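Long-range contact in initiator protein NS1 (Human bocavirus, PDB 4KW3), which probably unwinds the viral replication origin and nicks one DNA strand there to start rolling-circle replication, this chain being its N-terminal origin-recognition and nickase domain: residues Q44-P56 and I219-P231. Residues are numbered along the deposited sequence; the frame is centred on the assembly and turned at random.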
loop_
_atom_site.group_PDB
_atom_site.type_symbol
_atom_site.label_atom_id
_atom_site.label_comp_id
_atom_site.label_asym_id
_atom_site.label_seq_id
_atom_site.Cartn_x
_atom_site.Cartn_y
_atom_site.Cartn_z
ATOM N N GLN A 44 -5.496 20.476 3.577
ATOM C CA GLN A 44 -5.625 21.269 4.793
ATOM C C GLN A 44 -5.705 20.379 6.020
ATOM O O GLN A 44 -5.058 20.651 7.032
ATOM C CB GLN A 44 -6.855 22.166 4.737
ATOM C CG GLN A 44 -6.861 23.202 5.822
ATOM C CD GLN A 44 -5.606 24.057 5.803
ATOM O OE1 GLN A 44 -5.062 24.401 6.855
ATOM N NE2 GLN A 44 -5.136 24.403 4.602
ATOM N N SER A 45 -6.499 19.315 5.918
ATOM C CA SER A 45 -6.584 18.342 6.992
ATOM C C SER A 45 -5.195 17.815 7.390
ATOM O O SER A 45 -4.895 17.729 8.581
ATOM C CB SER A 45 -7.487 17.184 6.582
ATOM O OG SER A 45 -8.849 17.568 6.578
ATOM N N MET A 46 -4.346 17.504 6.405
ATOM C CA MET A 46 -2.989 17.024 6.670
ATOM C C MET A 46 -2.171 18.029 7.469
ATOM O O MET A 46 -1.449 17.655 8.398
ATOM C CB MET A 46 -2.229 16.702 5.367
ATOM C CG MET A 46 -2.854 15.608 4.504
ATOM S SD MET A 46 -3.218 14.091 5.411
ATOM C CE MET A 46 -1.586 13.361 5.519
ATOM N N ILE A 47 -2.300 19.306 7.129
ATOM C CA ILE A 47 -1.572 20.338 7.859
ATOM C C ILE A 47 -2.006 20.442 9.320
ATOM O O ILE A 47 -1.169 20.485 10.221
ATOM C CB ILE A 47 -1.722 21.708 7.180
ATOM C CG1 ILE A 47 -1.086 21.651 5.791
ATOM C CG2 ILE A 47 -1.055 22.799 8.014
ATOM C CD1 ILE A 47 -1.180 22.912 5.017
ATOM N N GLN A 48 -3.315 20.463 9.541
ATOM C CA GLN A 48 -3.876 20.551 10.879
ATOM C C GLN A 48 -3.427 19.376 11.735
ATOM O O GLN A 48 -3.185 19.523 12.935
ATOM C CB GLN A 48 -5.397 20.568 10.785
ATOM C CG GLN A 48 -6.066 21.460 11.787
ATOM C CD GLN A 48 -7.502 21.714 11.417
ATOM O OE1 GLN A 48 -7.882 21.578 10.247
ATOM N NE2 GLN A 48 -8.318 22.070 12.407
ATOM N N LEU A 49 -3.281 18.222 11.095
ATOM C CA LEU A 49 -2.888 16.998 11.774
ATOM C C LEU A 49 -1.526 17.128 12.466
ATOM O O LEU A 49 -1.310 16.500 13.512
ATOM C CB LEU A 49 -2.862 15.821 10.799
ATOM C CG LEU A 49 -2.670 14.470 11.476
ATOM C CD1 LEU A 49 -3.883 14.154 12.315
ATOM C CD2 LEU A 49 -2.385 13.390 10.487
ATOM N N ARG A 50 -0.619 17.923 11.878
ATOM C CA ARG A 50 0.720 18.158 12.445
ATOM C C ARG A 50 0.667 18.674 13.876
ATOM O O ARG A 50 1.580 18.413 14.653
ATOM C CB ARG A 50 1.540 19.154 11.623
ATOM C CG ARG A 50 1.797 18.778 10.194
ATOM C CD ARG A 50 2.804 19.732 9.555
ATOM N NE ARG A 50 3.102 19.342 8.174
ATOM C CZ ARG A 50 2.506 19.856 7.098
ATOM N NH1 ARG A 50 1.608 20.819 7.244
ATOM N NH2 ARG A 50 2.827 19.430 5.876
ATOM N N ASN A 51 -0.404 19.387 14.224
ATOM C CA ASN A 51 -0.495 20.070 15.511
ATOM C C ASN A 51 -1.218 19.249 16.574
ATOM O O ASN A 51 -1.531 19.750 17.654
ATOM C CB ASN A 51 -1.205 21.416 15.350
ATOM C CG ASN A 51 -0.649 22.234 14.209
ATOM O OD1 ASN A 51 0.567 22.347 14.046
ATOM N ND2 ASN A 51 -1.539 22.814 13.404
ATOM N N CYS A 52 -1.492 17.988 16.264
ATOM C CA CYS A 52 -2.286 17.154 17.151
ATOM C C CYS A 52 -1.463 16.482 18.245
ATOM O O CYS A 52 -0.315 16.093 18.027
ATOM C CB CYS A 52 -3.018 16.084 16.343
ATOM S SG CYS A 52 -4.384 16.676 15.334
ATOM N N ALA A 53 -2.081 16.321 19.408
ATOM C CA ALA A 53 -1.485 15.625 20.543
ATOM C C ALA A 53 -1.615 14.121 20.344
ATOM O O ALA A 53 -2.645 13.651 19.860
ATOM C CB ALA A 53 -2.163 16.046 21.855
ATOM N N PRO A 54 -0.546 13.369 20.649
ATOM C CA PRO A 54 -0.550 11.897 20.625
ATOM C C PRO A 54 -1.469 11.330 21.689
ATOM O O PRO A 54 -1.731 11.995 22.704
ATOM C CB PRO A 54 0.889 11.546 20.976
ATOM C CG PRO A 54 1.310 12.672 21.879
ATOM C CD PRO A 54 0.671 13.899 21.289
ATOM N N HIS A 55 -1.950 10.116 21.468
ATOM C CA HIS A 55 -2.668 9.413 22.514
ATOM C C HIS A 55 -1.681 9.202 23.660
ATOM O O HIS A 55 -0.465 9.117 23.423
ATOM C CB HIS A 55 -3.188 8.081 21.986
ATOM C CG HIS A 55 -4.368 8.218 21.078
ATOM N ND1 HIS A 55 -4.275 8.064 19.713
ATOM C CD2 HIS A 55 -5.658 8.539 21.334
ATOM C CE1 HIS A 55 -5.463 8.251 19.167
ATOM N NE2 HIS A 55 -6.316 8.552 20.131
ATOM N N PRO A 56 -2.186 9.113 24.903
ATOM C CA PRO A 56 -3.596 9.068 25.302
ATOM C C PRO A 56 -4.172 10.434 25.711
ATOM O O PRO A 56 -5.228 10.482 26.330
ATOM C CB PRO A 56 -3.557 8.164 26.534
ATOM C CG PRO A 56 -2.151 8.452 27.159
ATOM C CD PRO A 56 -1.313 9.150 26.089
ATOM N N ILE A 219 -0.029 8.078 8.962
ATOM C CA ILE A 219 -0.481 8.543 7.635
ATOM C C ILE A 219 0.293 9.730 7.043
ATOM O O ILE A 219 -0.034 10.207 5.967
ATOM C CB ILE A 219 -1.988 8.856 7.593
ATOM C CG1 ILE A 219 -2.329 10.003 8.546
ATOM C CG2 ILE A 219 -2.821 7.608 7.915
ATOM C CD1 ILE A 219 -3.792 10.316 8.557
ATOM N N SER A 220 1.312 10.203 7.752
ATOM C CA SER A 220 2.150 11.277 7.250
ATOM C C SER A 220 3.551 11.276 7.847
ATOM O O SER A 220 3.736 10.974 9.017
ATOM C CB SER A 220 1.515 12.638 7.491
ATOM O OG SER A 220 2.365 13.637 6.951
ATOM N N SER A 221 4.528 11.646 7.029
ATOM C CA SER A 221 5.881 11.874 7.495
ATOM C C SER A 221 5.903 12.961 8.568
ATOM O O SER A 221 6.814 12.998 9.391
ATOM C CB SER A 221 6.761 12.321 6.333
ATOM O OG SER A 221 6.827 11.323 5.332
ATOM N N TYR A 222 4.893 13.833 8.568
ATOM C CA TYR A 222 4.843 14.955 9.504
ATOM C C TYR A 222 3.885 14.667 10.639
ATOM O O TYR A 222 3.417 15.573 11.323
ATOM C CB TYR A 222 4.455 16.255 8.791
ATOM C CG TYR A 222 5.215 16.473 7.506
ATOM C CD1 TYR A 222 6.592 16.298 7.447
ATOM C CD2 TYR A 222 4.554 16.824 6.343
ATOM C CE1 TYR A 222 7.291 16.482 6.266
ATOM C CE2 TYR A 222 5.240 17.014 5.160
ATOM C CZ TYR A 222 6.607 16.839 5.126
ATOM O OH TYR A 222 7.279 17.030 3.941
ATOM N N SER A 223 3.599 13.395 10.844
ATOM C CA SER A 223 2.765 12.987 11.957
ATOM C C SER A 223 3.448 11.831 12.683
ATOM O O SER A 223 4.542 11.408 12.303
ATOM C CB SER A 223 1.376 12.590 11.455
ATOM O OG SER A 223 0.475 12.394 12.526
ATOM N N LYS A 224 2.789 11.301 13.704
ATOM C CA LYS A 224 3.367 10.267 14.558
ATOM C C LYS A 224 2.369 9.132 14.745
ATOM O O LYS A 224 1.155 9.352 14.771
ATOM C CB LYS A 224 3.750 10.841 15.930
ATOM C CG LYS A 224 4.706 12.019 15.903
ATOM C CD LYS A 224 6.111 11.585 15.475
ATOM C CE LYS A 224 7.113 12.742 15.550
ATOM N NZ LYS A 224 8.529 12.277 15.492
ATOM N N PRO A 225 2.883 7.909 14.883
ATOM C CA PRO A 225 2.044 6.727 15.046
ATOM C C PRO A 225 1.129 6.818 16.257
ATOM O O PRO A 225 -0.006 6.334 16.213
ATOM C CB PRO A 225 3.058 5.604 15.252
ATOM C CG PRO A 225 4.297 6.086 14.650
ATOM C CD PRO A 225 4.309 7.569 14.773
ATOM N N ASP A 226 1.623 7.399 17.341
ATOM C CA ASP A 226 0.808 7.518 18.552
ATOM C C ASP A 226 -0.303 8.587 18.406
ATOM O O ASP A 226 -1.214 8.666 19.243
ATOM C CB ASP A 226 1.670 7.697 19.810
ATOM C CG ASP A 226 2.638 8.833 19.683
ATOM O OD1 ASP A 226 2.908 9.251 18.535
ATOM O OD2 ASP A 226 3.126 9.305 20.724
ATOM N N VAL A 227 -0.215 9.401 17.349
ATOM C CA VAL A 227 -1.357 10.210 16.930
ATOM C C VAL A 227 -2.332 9.400 16.064
ATOM O O VAL A 227 -3.542 9.419 16.286
ATOM C CB VAL A 227 -0.928 11.493 16.179
ATOM C CG1 VAL A 227 -2.138 12.209 15.582
ATOM C CG2 VAL A 227 -0.176 12.418 17.105
ATOM N N CYS A 228 -1.804 8.685 15.079
ATOM C CA CYS A 228 -2.640 8.051 14.062
ATOM C C CYS A 228 -3.218 6.726 14.487
ATOM O O CYS A 228 -4.056 6.170 13.778
ATOM C CB CYS A 228 -1.862 7.860 12.760
ATOM S SG CYS A 228 -1.100 9.352 12.109
ATOM N N THR A 229 -2.705 6.174 15.584
ATOM C CA THR A 229 -3.137 4.854 16.071
ATOM C C THR A 229 -3.883 5.003 17.366
ATOM O O THR A 229 -3.395 5.652 18.304
ATOM C CB THR A 229 -1.918 3.897 16.315
ATOM O OG1 THR A 229 -1.090 3.863 15.144
ATOM C CG2 THR A 229 -2.363 2.488 16.697
ATOM N N SER A 230 -5.068 4.413 17.428
ATOM C CA SER A 230 -5.843 4.420 18.668
ATOM C C SER A 230 -5.309 3.371 19.642
ATOM O O SER A 230 -4.858 2.307 19.238
ATOM C CB SER A 230 -7.326 4.219 18.371
ATOM O OG SER A 230 -7.550 2.957 17.780
ATOM N N PRO A 231 -5.364 3.675 20.942
ATOM C CA PRO A 231 -4.700 2.868 21.977
ATOM C C PRO A 231 -4.984 1.366 21.950
ATOM O O PRO A 231 -4.036 0.608 22.051
ATOM C CB PRO A 231 -5.200 3.510 23.257
ATOM C CG PRO A 231 -5.320 4.943 22.862
ATOM C CD PRO A 231 -5.857 4.951 21.480
#
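At the flank of the nickase domain, the C-terminal end of helix 43-49 and the loop after it pack along the short helix 225-228 and its lead-in, with His55 and Asp226 making the backbone link. His55 N donates to Asp226 O at 2.8 Å, nearly straight but from above the carbonyl plane, and His55 ND1 adds a weak bond to the same oxygen while lying 2.9 Å from Thr229 O. With CG beside its own backbone N (chi1 -75°), the imidazole swings round to bring its ND1 edge to Asp226 O; Pro231 CD then sits over the centre of one ring face, 3.6 Å from the His55 centroid, a CH-pi contact. Val227 is the hydrophobic middle: CG1 meets Cys52 CB at 4.0 Å, while CG2 lies against Pro54 CA. In this Rep-type endonuclease fold the contact ties the chain leaving strand 216-217 to helix 43-49 and its following loop. Leu49 continues the apolar row, its CD2 3.9 Å from Ile219 CD1, the two side chains crossing at about a right angle. Farther along, Arg50 NH2 lies 3.2 Å from Tyr222 CD2, which meets the guanidinium at its edge, the planes 42° apart. Ser220 OG, hydrogen-bonded to Glu31, also accepts from Tyr222 N, closing an ST turn; Met46 CE touches Ser220 CB at 3.7 Å.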